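Local coordinates for ABC transporter, substrate-binding protein (Streptococcus pneumoniae, PDB 5G5Y) that binds fructooligosaccharides such as kestose, nystose and inulin, preferring the longer chains, and delivers them to an ABC transporter for import, at residues A[47-52]-A[63-68]; A[107-112]-A[118-123]; A[170-173]-A[179-182]; A[256-259]-A[263-266]. All blocks are in the same frame, centred on the assembly; numbering follows the deposited sequence.

Interaction 1: A[47-52]-A[63-68]; sequences EKRNLD and HNDGAS. With ZN (zinc ion), chain I.
R49, on helix 45-55, reaches across to D65 in the loop that follows strand 61-63, and the two side chains form a salt bridge. R49 CB points from the helix toward this loop, and with CG anti to the backbone N (chi1 177°) the chain packs on M8 of strand 3-10. Its methylene CD lies 3.2 Å from D65 OD1, before any nitrogen is reached. A bend at chi3 then turns the guanidinium. NE and NH2 both donate to N50 OD1, at 3.2 Å from R49 NE and 3.0 Å from R49 NH2, both from the same face of the N50 amide, while OD1 itself lies in the guanidinium plane. R49 NH1 makes the bridge, 2.8 Å from D65 OD1 with an N-H...O angle of 154°; it meets OD1 on the syn side but tilted out of the carboxylate plane. W75 of helix 69-77 packs against R49, D65 and A67. Away from the bridge, D52 OD1 and two waters bind a zinc ion. The contact joins helix to loop in the alpha/beta lobe containing strand 3-10. With N50 holding one side of the guanidinium and D65 the NH1 corner, its rotation is fixed, and the buried carboxylate is probably stabilised in its charged form.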
loop_
_atom_site.group_PDB
_atom_site.type_symbol
_atom_site.label_atom_id
_atom_site.label_comp_id
_atom_site.label_asym_id
_atom_site.label_seq_id
_atom_site.Cartn_x
_atom_site.Cartn_y
_atom_site.Cartn_z
ATOM N N GLU A 47 -20.641 2.388 8.528
ATOM C CA GLU A 47 -22.099 2.402 8.665
ATOM C C GLU A 47 -22.602 3.296 9.809
ATOM O O GLU A 47 -23.551 4.053 9.631
ATOM C CB GLU A 47 -22.705 0.997 8.826
ATOM C CG GLU A 47 -24.223 1.012 8.602
ATOM C CD GLU A 47 -24.619 1.880 7.391
ATOM O OE1 GLU A 47 -24.158 1.522 6.277
ATOM O OE2 GLU A 47 -25.313 2.938 7.540
ATOM N N LYS A 48 -21.941 3.205 10.958
ATOM C CA LYS A 48 -22.320 3.997 12.116
ATOM C C LYS A 48 -22.118 5.491 11.848
ATOM O O LYS A 48 -22.983 6.304 12.152
ATOM C CB LYS A 48 -21.581 3.498 13.346
ATOM C CG LYS A 48 -22.071 2.102 13.783
ATOM C CD LYS A 48 -21.234 1.515 14.895
ATOM C CE LYS A 48 -21.760 0.155 15.364
ATOM N NZ LYS A 48 -20.738 -0.474 16.244
ATOM N N ARG A 49 -20.992 5.837 11.211
ATOM C CA ARG A 49 -20.744 7.208 10.753
ATOM C C ARG A 49 -21.810 7.696 9.785
ATOM O O ARG A 49 -22.368 8.773 9.972
ATOM C CB ARG A 49 -19.350 7.307 10.119
ATOM C CG ARG A 49 -19.037 8.689 9.560
ATOM C CD ARG A 49 -17.979 8.666 8.493
ATOM N NE ARG A 49 -18.426 7.863 7.387
ATOM C CZ ARG A 49 -17.670 7.119 6.595
ATOM N NH1 ARG A 49 -16.358 7.092 6.728
ATOM N NH2 ARG A 49 -18.252 6.407 5.630
ATOM N N ASN A 50 -22.141 6.888 8.771
ATOM C CA ASN A 50 -23.165 7.285 7.787
ATOM C C ASN A 50 -24.568 7.508 8.401
ATOM O O ASN A 50 -25.283 8.443 7.996
ATOM C CB ASN A 50 -23.223 6.276 6.619
ATOM C CG ASN A 50 -21.951 6.262 5.773
ATOM O OD1 ASN A 50 -21.110 7.181 5.827
ATOM N ND2 ASN A 50 -21.774 5.186 5.025
ATOM N N LEU A 51 -24.939 6.704 9.405
ATOM C CA LEU A 51 -26.218 6.907 10.126
ATOM C C LEU A 51 -26.238 8.212 10.912
ATOM O O LEU A 51 -27.246 8.928 10.927
ATOM C CB LEU A 51 -26.524 5.749 11.081
ATOM C CG LEU A 51 -27.063 4.493 10.419
ATOM C CD1 LEU A 51 -27.040 3.351 11.405
ATOM C CD2 LEU A 51 -28.455 4.719 9.859
ATOM N N ASP A 52 -25.110 8.540 11.528
ATOM C CA ASP A 52 -24.953 9.837 12.201
ATOM C C ASP A 52 -25.084 11.027 11.261
ATOM O O ASP A 52 -25.766 12.005 11.597
ATOM C CB ASP A 52 -23.620 9.879 12.984
ATOM C CG ASP A 52 -23.658 9.008 14.196
ATOM O OD1 ASP A 52 -24.767 8.529 14.482
ATOM O OD2 ASP A 52 -22.629 8.762 14.864
ATOM N N HIS A 63 -12.616 11.873 13.212
ATOM C CA HIS A 63 -11.209 11.543 13.392
ATOM C C HIS A 63 -10.965 10.101 12.962
ATOM O O HIS A 63 -11.762 9.215 13.256
ATOM C CB HIS A 63 -10.877 11.766 14.844
ATOM C CG HIS A 63 -9.526 11.335 15.274
ATOM N ND1 HIS A 63 -9.270 10.067 15.719
ATOM C CD2 HIS A 63 -8.373 12.026 15.422
ATOM C CE1 HIS A 63 -8.004 9.971 16.089
ATOM N NE2 HIS A 63 -7.443 11.154 15.936
ATOM N N ASN A 64 -9.864 9.870 12.265
ATOM C CA ASN A 64 -9.493 8.532 11.796
ATOM C C ASN A 64 -10.530 7.982 10.828
ATOM O O ASN A 64 -10.850 6.812 10.819
ATOM C CB ASN A 64 -9.231 7.596 13.000
ATOM C CG ASN A 64 -8.227 6.507 12.704
ATOM O OD1 ASN A 64 -7.303 6.698 11.908
ATOM N ND2 ASN A 64 -8.361 5.369 13.384
ATOM N N ASP A 65 -11.005 8.861 9.971
ATOM C CA ASP A 65 -12.183 8.641 9.152
ATOM C C ASP A 65 -12.065 7.683 7.963
ATOM O O ASP A 65 -13.058 6.996 7.626
ATOM C CB ASP A 65 -12.635 9.994 8.590
ATOM C CG ASP A 65 -13.988 9.913 7.834
ATOM O OD1 ASP A 65 -14.805 8.942 8.048
ATOM O OD2 ASP A 65 -14.216 10.834 7.029
ATOM N N GLY A 66 -10.940 7.711 7.265
ATOM C CA GLY A 66 -10.755 6.866 6.051
ATOM C C GLY A 66 -11.790 6.880 4.906
ATOM O O GLY A 66 -11.944 5.883 4.218
ATOM N N ALA A 67 -12.471 7.985 4.654
ATOM C CA ALA A 67 -13.509 8.003 3.612
ATOM C C ALA A 67 -12.948 7.945 2.189
ATOM O O ALA A 67 -11.821 8.365 1.967
ATOM C CB ALA A 67 -14.330 9.242 3.741
ATOM N N SER A 68 -13.757 7.457 1.247
ATOM C CA SER A 68 -13.419 7.477 -0.174
ATOM C C SER A 68 -13.558 8.905 -0.770
ATOM O O SER A 68 -14.219 9.787 -0.193
ATOM C CB SER A 68 -14.320 6.509 -0.942
ATOM O OG SER A 68 -15.620 7.069 -1.069
HETATM ZN ZN ZN I . -25.289 6.938 15.720
HETATM O O HOH W 1 -24.567 5.556 14.384
HETATM O O HOH W 2 -25.808 8.495 17.121
#

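Interaction 2: A[107-112]-A[118-123]; sequences ALMTAP and SFPWIE
M109, in the last part of helix 104-109, lays its thioether across the ring of P120, the two side chains crossing at about a right angle. CG stands anti to the carbonyl carbon (chi1 -67°) and the chain runs extended through chi2, so CG and SD pass alongside the proline: M109 CG is 4.0 Å and M109 SD 3.9 Å from P120 CG. The bend comes last. With chi3 at 59° the methyl folds back, placing M109 CE 3.7 Å from P120 CD and 4.2 Å from S118 O. CG, SD and CE thus line up along P120 CG and CD. This buried contact joins a helix to the approach of strand 121-123, the central strand of a three-stranded mixed sheet between strands 305-306 and 384-386; E123 on that strand binds substrate. F305 also packs on P120. The polar link is indirect: one water donates to M109 O at 2.9 Å and to S118 OG at 3.1 Å, bridging M109 to the serine. The S118 hydroxyl is also hydrogen-bonded to R307 O.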
loop_
_atom_site.group_PDB
_atom_site.type_symbol
_atom_site.label_atom_id
_atom_site.label_comp_id
_atom_site.label_asym_id
_atom_site.label_seq_id
_atom_site.Cartn_x
_atom_site.Cartn_y
_atom_site.Cartn_z
ATOM N N ALA A 107 -0.810 19.102 -3.527
ATOM C CA ALA A 107 -1.551 18.777 -4.750
ATOM C C ALA A 107 -2.485 17.588 -4.524
ATOM O O ALA A 107 -3.640 17.616 -4.949
ATOM C CB ALA A 107 -0.596 18.540 -5.917
ATOM N N LEU A 108 -2.024 16.577 -3.802
ATOM C CA LEU A 108 -2.851 15.387 -3.529
ATOM C C LEU A 108 -4.038 15.690 -2.605
ATOM O O LEU A 108 -5.051 14.995 -2.653
ATOM C CB LEU A 108 -1.991 14.282 -2.931
ATOM C CG LEU A 108 -0.843 13.687 -3.760
ATOM C CD1 LEU A 108 -0.191 12.541 -3.009
ATOM C CD2 LEU A 108 -1.276 13.226 -5.139
ATOM N N MET A 109 -3.899 16.732 -1.770
ATOM C CA MET A 109 -4.901 17.110 -0.806
ATOM C C MET A 109 -6.009 17.958 -1.430
ATOM O O MET A 109 -7.108 18.038 -0.881
ATOM C CB MET A 109 -4.263 17.846 0.367
ATOM C CG MET A 109 -3.357 16.984 1.230
ATOM S SD MET A 109 -2.407 18.013 2.373
ATOM C CE MET A 109 -3.648 18.853 3.326
ATOM N N THR A 110 -5.747 18.551 -2.587
ATOM C CA THR A 110 -6.617 19.601 -3.152
ATOM C C THR A 110 -7.599 19.018 -4.157
ATOM O O THR A 110 -7.175 18.367 -5.094
ATOM C CB THR A 110 -5.737 20.679 -3.825
ATOM O OG1 THR A 110 -4.886 21.274 -2.843
ATOM C CG2 THR A 110 -6.560 21.788 -4.405
ATOM N N ALA A 111 -8.891 19.273 -3.964
ATOM C CA ALA A 111 -9.935 18.804 -4.882
ATOM C C ALA A 111 -9.877 19.584 -6.195
ATOM O O ALA A 111 -9.284 20.660 -6.235
ATOM C CB ALA A 111 -11.281 18.920 -4.228
ATOM N N PRO A 112 -10.449 19.048 -7.285
ATOM C CA PRO A 112 -10.338 19.886 -8.485
ATOM C C PRO A 112 -11.065 21.252 -8.381
ATOM O O PRO A 112 -10.698 22.132 -9.103
ATOM C CB PRO A 112 -10.915 19.001 -9.603
ATOM C CG PRO A 112 -10.935 17.615 -9.040
ATOM C CD PRO A 112 -11.150 17.782 -7.567
ATOM N N SER A 118 -9.987 17.617 3.744
ATOM C CA SER A 118 -9.619 16.602 4.708
ATOM C C SER A 118 -8.154 16.693 5.024
ATOM O O SER A 118 -7.395 17.299 4.270
ATOM C CB SER A 118 -9.988 15.182 4.206
ATOM O OG SER A 118 -9.259 14.791 3.075
ATOM N N PHE A 119 -7.763 16.096 6.133
ATOM C CA PHE A 119 -6.368 16.071 6.538
ATOM C C PHE A 119 -5.805 14.650 6.396
ATOM O O PHE A 119 -6.415 13.694 6.876
ATOM C CB PHE A 119 -6.240 16.530 7.981
ATOM C CG PHE A 119 -6.721 17.933 8.208
ATOM C CD1 PHE A 119 -5.866 19.005 8.014
ATOM C CD2 PHE A 119 -8.012 18.194 8.613
ATOM C CE1 PHE A 119 -6.291 20.316 8.217
ATOM C CE2 PHE A 119 -8.441 19.515 8.839
ATOM C CZ PHE A 119 -7.581 20.563 8.642
ATOM N N PRO A 120 -4.614 14.517 5.775
ATOM C CA PRO A 120 -4.147 13.226 5.367
ATOM C C PRO A 120 -3.350 12.479 6.433
ATOM O O PRO A 120 -2.872 13.058 7.445
ATOM C CB PRO A 120 -3.227 13.547 4.188
ATOM C CG PRO A 120 -2.652 14.847 4.566
ATOM C CD PRO A 120 -3.805 15.594 5.157
ATOM N N TRP A 121 -3.277 11.183 6.208
ATOM C CA TRP A 121 -2.226 10.318 6.778
ATOM C C TRP A 121 -1.108 10.205 5.742
ATOM O O TRP A 121 -1.360 9.821 4.591
ATOM C CB TRP A 121 -2.800 8.939 7.111
ATOM C CG TRP A 121 -1.817 7.848 7.446
ATOM C CD1 TRP A 121 -1.258 7.597 8.672
ATOM C CD2 TRP A 121 -1.358 6.800 6.568
ATOM N NE1 TRP A 121 -0.466 6.463 8.601
ATOM C CE2 TRP A 121 -0.530 5.949 7.331
ATOM C CE3 TRP A 121 -1.608 6.477 5.226
ATOM C CZ2 TRP A 121 0.084 4.830 6.785
ATOM C CZ3 TRP A 121 -0.992 5.366 4.681
ATOM C CH2 TRP A 121 -0.135 4.572 5.447
ATOM N N ILE A 122 0.119 10.506 6.172
ATOM C CA ILE A 122 1.313 10.373 5.366
ATOM C C ILE A 122 2.309 9.502 6.136
ATOM O O ILE A 122 2.686 9.831 7.276
ATOM C CB ILE A 122 1.961 11.747 5.066
ATOM C CG1 ILE A 122 1.024 12.660 4.233
ATOM C CG2 ILE A 122 3.269 11.550 4.321
ATOM C CD1 ILE A 122 1.364 14.145 4.289
ATOM N N GLU A 123 2.740 8.413 5.512
ATOM C CA GLU A 123 3.774 7.536 6.080
ATOM C C GLU A 123 4.789 7.198 5.014
ATOM O O GLU A 123 4.567 6.282 4.185
ATOM C CB GLU A 123 3.166 6.257 6.649
ATOM C CG GLU A 123 4.117 5.333 7.394
ATOM C CD GLU A 123 3.495 3.962 7.687
ATOM O OE1 GLU A 123 3.471 3.106 6.767
ATOM O OE2 GLU A 123 2.995 3.726 8.815
HETATM O O HOH W 3 -9.113 16.793 0.774
#

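Interaction 3: A[170-173]-A[179-182]; sequences GDPN and DEIP. With CA (calcium ion), chain C.
D171, N173, D179 and E180 meet around a calcium ion in a loop that resembles an EF-hand loop in its closely spaced Asp, Asn and Glu ligands, although it runs from helix 157-169 into strand 181-183. The site is essential for translocation of the substrates by the transporter. D171 OD1 and D179 OD1 each bind the metal at 2.1 Å, and N173 OD1 at 2.5 Å. E180 is bidentate, its OE1 and OE2 both about 2.6 Å from the calcium. N175 and the backbone O of E177 complete the shell. Gathering three carboxylates so closely would be costly without the cation, whose charge probably offsets their repulsion. In the second shell, the backbone N of N173 donates to E180 OE2 at 3.0 Å, almost straight at 166°, fixing an oxygen that binds the metal. P172 CG and CD pack on E180 CG, and W145 of helix 143-148 packs on P172, N173 and E180. A bend at chi2 (84°) turns the E180 carboxylate to the ion. D171 OD2 is held by G176 N, and a water links D171 N to E180 OE1. The N173 amide also ties the two segments together: ND2 donates to D179 OD2 at 2.9 Å, in the N173 amide plane, on the syn side but tilted from the D179 carboxylate plane.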
loop_
_atom_site.group_PDB
_atom_site.type_symbol
_atom_site.label_atom_id
_atom_site.label_comp_id
_atom_site.label_asym_id
_atom_site.label_seq_id
_atom_site.Cartn_x
_atom_site.Cartn_y
_atom_site.Cartn_z
ATOM N N GLY A 170 13.896 -33.260 -9.510
ATOM C CA GLY A 170 15.140 -33.587 -8.800
ATOM C C GLY A 170 15.000 -33.971 -7.345
ATOM O O GLY A 170 15.998 -34.234 -6.695
ATOM N N ASP A 171 13.786 -33.954 -6.810
ATOM C CA ASP A 171 13.541 -34.236 -5.405
ATOM C C ASP A 171 14.546 -33.530 -4.456
ATOM O O ASP A 171 15.250 -34.187 -3.683
ATOM C CB ASP A 171 13.491 -35.764 -5.176
ATOM C CG ASP A 171 13.111 -36.140 -3.748
ATOM O OD1 ASP A 171 12.212 -35.474 -3.164
ATOM O OD2 ASP A 171 13.711 -37.118 -3.214
ATOM N N PRO A 172 14.608 -32.177 -4.513
ATOM C CA PRO A 172 15.571 -31.478 -3.648
ATOM C C PRO A 172 15.337 -31.634 -2.138
ATOM O O PRO A 172 16.295 -31.557 -1.370
ATOM C CB PRO A 172 15.433 -30.006 -4.073
ATOM C CG PRO A 172 14.085 -29.910 -4.707
ATOM C CD PRO A 172 13.948 -31.235 -5.436
ATOM N N ASN A 173 14.111 -31.861 -1.695
ATOM C CA ASN A 173 13.908 -32.111 -0.256
ATOM C C ASN A 173 14.207 -33.575 0.174
ATOM O O ASN A 173 14.009 -33.919 1.331
ATOM C CB ASN A 173 12.528 -31.629 0.221
ATOM C CG ASN A 173 11.386 -32.533 -0.209
ATOM O OD1 ASN A 173 11.592 -33.597 -0.799
ATOM N ND2 ASN A 173 10.167 -32.098 0.068
ATOM N N ASP A 179 6.769 -34.120 -4.528
ATOM C CA ASP A 179 5.943 -33.218 -3.723
ATOM C C ASP A 179 6.304 -31.725 -3.924
ATOM O O ASP A 179 5.537 -30.842 -3.554
ATOM C CB ASP A 179 6.044 -33.600 -2.236
ATOM C CG ASP A 179 7.454 -33.448 -1.654
ATOM O OD1 ASP A 179 8.500 -33.755 -2.298
ATOM O OD2 ASP A 179 7.522 -33.067 -0.473
ATOM N N GLU A 180 7.455 -31.465 -4.536
ATOM C CA GLU A 180 7.928 -30.094 -4.783
ATOM C C GLU A 180 6.940 -29.374 -5.740
ATOM O O GLU A 180 6.556 -29.927 -6.789
ATOM C CB GLU A 180 9.343 -30.108 -5.370
ATOM C CG GLU A 180 10.475 -30.450 -4.399
ATOM C CD GLU A 180 10.732 -31.953 -4.174
ATOM O OE1 GLU A 180 10.031 -32.796 -4.777
ATOM O OE2 GLU A 180 11.658 -32.303 -3.383
ATOM N N ILE A 181 6.505 -28.182 -5.340
ATOM C CA ILE A 181 5.658 -27.321 -6.161
ATOM C C ILE A 181 6.623 -26.264 -6.683
ATOM O O ILE A 181 7.028 -25.395 -5.923
ATOM C CB ILE A 181 4.524 -26.681 -5.350
ATOM C CG1 ILE A 181 3.665 -27.766 -4.679
ATOM C CG2 ILE A 181 3.651 -25.799 -6.258
ATOM C CD1 ILE A 181 2.608 -27.251 -3.733
ATOM N N PRO A 182 7.035 -26.356 -7.952
ATOM C CA PRO A 182 8.083 -25.441 -8.389
ATOM C C PRO A 182 7.753 -23.953 -8.301
ATOM O O PRO A 182 8.614 -23.166 -7.882
ATOM C CB PRO A 182 8.324 -25.863 -9.836
ATOM C CG PRO A 182 7.933 -27.339 -9.820
ATOM C CD PRO A 182 6.726 -27.368 -8.988
HETATM CA CA CA C . 10.431 -34.463 -2.794
HETATM O O HOH W 4 11.011 -33.701 -7.157
#

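Interaction 4: A[256-259]-A[263-266]; sequences IAKG and KFGV
K258 and K263 are joined by a backbone hydrogen bond that spans the turn leaving helix 252-260: K263 N donates to K258 O at 3.2 Å. The N-H...O angle of 164° shows a straight bond, although the donor is tilted 26° from the carbonyl plane. Beside this bond the K263 side chain starts close to the same oxygen, its CB 3.6 Å from K258 O, before leading off toward the neighbouring calcium loop, where it packs on D179.

Van der Waals packing comes from F264. Its CB does not aim at the helix, yet with CG anti to the carbonyl carbon (chi1 -66°) the ring swings over to the last turn of the helix. One face receives the main-chain carbon of K258, and at the rim F264 CZ lies 3.8 Å from K258 CB. F264 CE2 reaches G259, 3.8 Å from G259 N and equally near its CA, so the ring packs directly on helix backbone where glycine carries no side chain. Y255 and Y267 also meet this ring.

Charge is handled away from the contact. K258 starts toward the strand, but a bend at chi3 carries NZ to salt bridges with E246 and D244, and H250 bonds it too.

Together these features describe a tight helix-to-strand connection: a short turn connects helix 252-260 to strand 264-269, which bends at G265 and V266 within a mixed four-stranded sheet, with an aromatic from the incoming strand packed against the last turn of the helix.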
loop_
_atom_site.group_PDB
_atom_site.type_symbol
_atom_site.label_atom_id
_atom_site.label_comp_id
_atom_site.label_asym_id
_atom_site.label_seq_id
_atom_site.Cartn_x
_atom_site.Cartn_y
_atom_site.Cartn_z
ATOM N N ILE A 256 -0.377 -20.374 2.501
ATOM C CA ILE A 256 0.555 -20.373 3.638
ATOM C C ILE A 256 0.701 -21.740 4.345
ATOM O O ILE A 256 1.735 -21.998 4.947
ATOM C CB ILE A 256 0.281 -19.233 4.633
ATOM C CG1 ILE A 256 -0.983 -19.456 5.434
ATOM C CG2 ILE A 256 0.217 -17.893 3.891
ATOM C CD1 ILE A 256 -1.173 -18.431 6.529
ATOM N N ALA A 257 -0.297 -22.617 4.262
ATOM C CA ALA A 257 -0.125 -24.001 4.773
ATOM C C ALA A 257 0.952 -24.737 3.993
ATOM O O ALA A 257 1.848 -25.370 4.570
ATOM C CB ALA A 257 -1.450 -24.775 4.707
ATOM N N LYS A 258 0.888 -24.632 2.663
ATOM C CA LYS A 258 1.911 -25.201 1.816
ATOM C C LYS A 258 3.245 -24.495 1.970
ATOM O O LYS A 258 4.286 -25.144 1.967
ATOM C CB LYS A 258 1.488 -25.157 0.347
ATOM C CG LYS A 258 0.372 -26.123 0.044
ATOM C CD LYS A 258 -0.033 -26.048 -1.420
ATOM C CE LYS A 258 -0.923 -24.850 -1.707
ATOM N NZ LYS A 258 -1.375 -24.959 -3.117
ATOM N N GLY A 259 3.213 -23.166 2.109
ATOM C CA GLY A 259 4.442 -22.412 2.402
ATOM C C GLY A 259 5.108 -22.798 3.719
ATOM O O GLY A 259 6.326 -22.954 3.778
ATOM N N LYS A 263 6.950 -26.259 0.634
ATOM C CA LYS A 263 6.679 -27.009 -0.605
ATOM C C LYS A 263 6.974 -26.215 -1.886
ATOM O O LYS A 263 7.010 -26.785 -2.994
ATOM C CB LYS A 263 5.234 -27.489 -0.599
ATOM C CG LYS A 263 4.923 -28.539 0.476
ATOM C CD LYS A 263 5.511 -29.903 0.108
ATOM C CE LYS A 263 5.405 -30.934 1.232
ATOM N NZ LYS A 263 4.035 -30.994 1.809
ATOM N N PHE A 264 7.219 -24.912 -1.736
ATOM C CA PHE A 264 7.344 -24.016 -2.879
ATOM C C PHE A 264 8.796 -23.872 -3.325
ATOM O O PHE A 264 9.711 -23.766 -2.496
ATOM C CB PHE A 264 6.800 -22.627 -2.543
ATOM C CG PHE A 264 5.324 -22.551 -2.281
ATOM C CD1 PHE A 264 4.396 -23.355 -2.930
ATOM C CD2 PHE A 264 4.848 -21.566 -1.414
ATOM C CE1 PHE A 264 3.054 -23.183 -2.715
ATOM C CE2 PHE A 264 3.505 -21.401 -1.188
ATOM C CZ PHE A 264 2.596 -22.213 -1.837
ATOM N N GLY A 265 9.011 -23.892 -4.642
ATOM C CA GLY A 265 10.301 -23.570 -5.200
ATOM C C GLY A 265 10.486 -22.062 -5.315
ATOM O O GLY A 265 11.473 -21.505 -4.825
ATOM N N VAL A 266 9.555 -21.433 -6.030
ATOM C CA VAL A 266 9.514 -19.984 -6.232
ATOM C C VAL A 266 8.096 -19.598 -5.907
ATOM O O VAL A 266 7.165 -20.254 -6.360
ATOM C CB VAL A 266 9.891 -19.565 -7.677
ATOM C CG1 VAL A 266 9.621 -18.070 -7.933
ATOM C CG2 VAL A 266 11.346 -19.920 -7.974
#

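In the fold
Interactions 1 and 2 lie in one region, their centres about 17 Å apart without touching, and both are buried. Interactions 3 and 4 lie far from them, interaction 3 about 50 Å from interaction 1 between centres, and are only partly buried. The latter pair share a sheet: strands 181-183 and 264-269 are neighbours, joined where I181 N meets K263 O at 2.8 Å. Chemistry follows place. Interaction 1 buries an ion pair and interaction 2 an apolar thioether packing, each near the substrate-binding K309. Interaction 3 relies on metal coordination in a peripheral loop, whereas interaction 4 combines a main-chain bond with aromatic packing next to it.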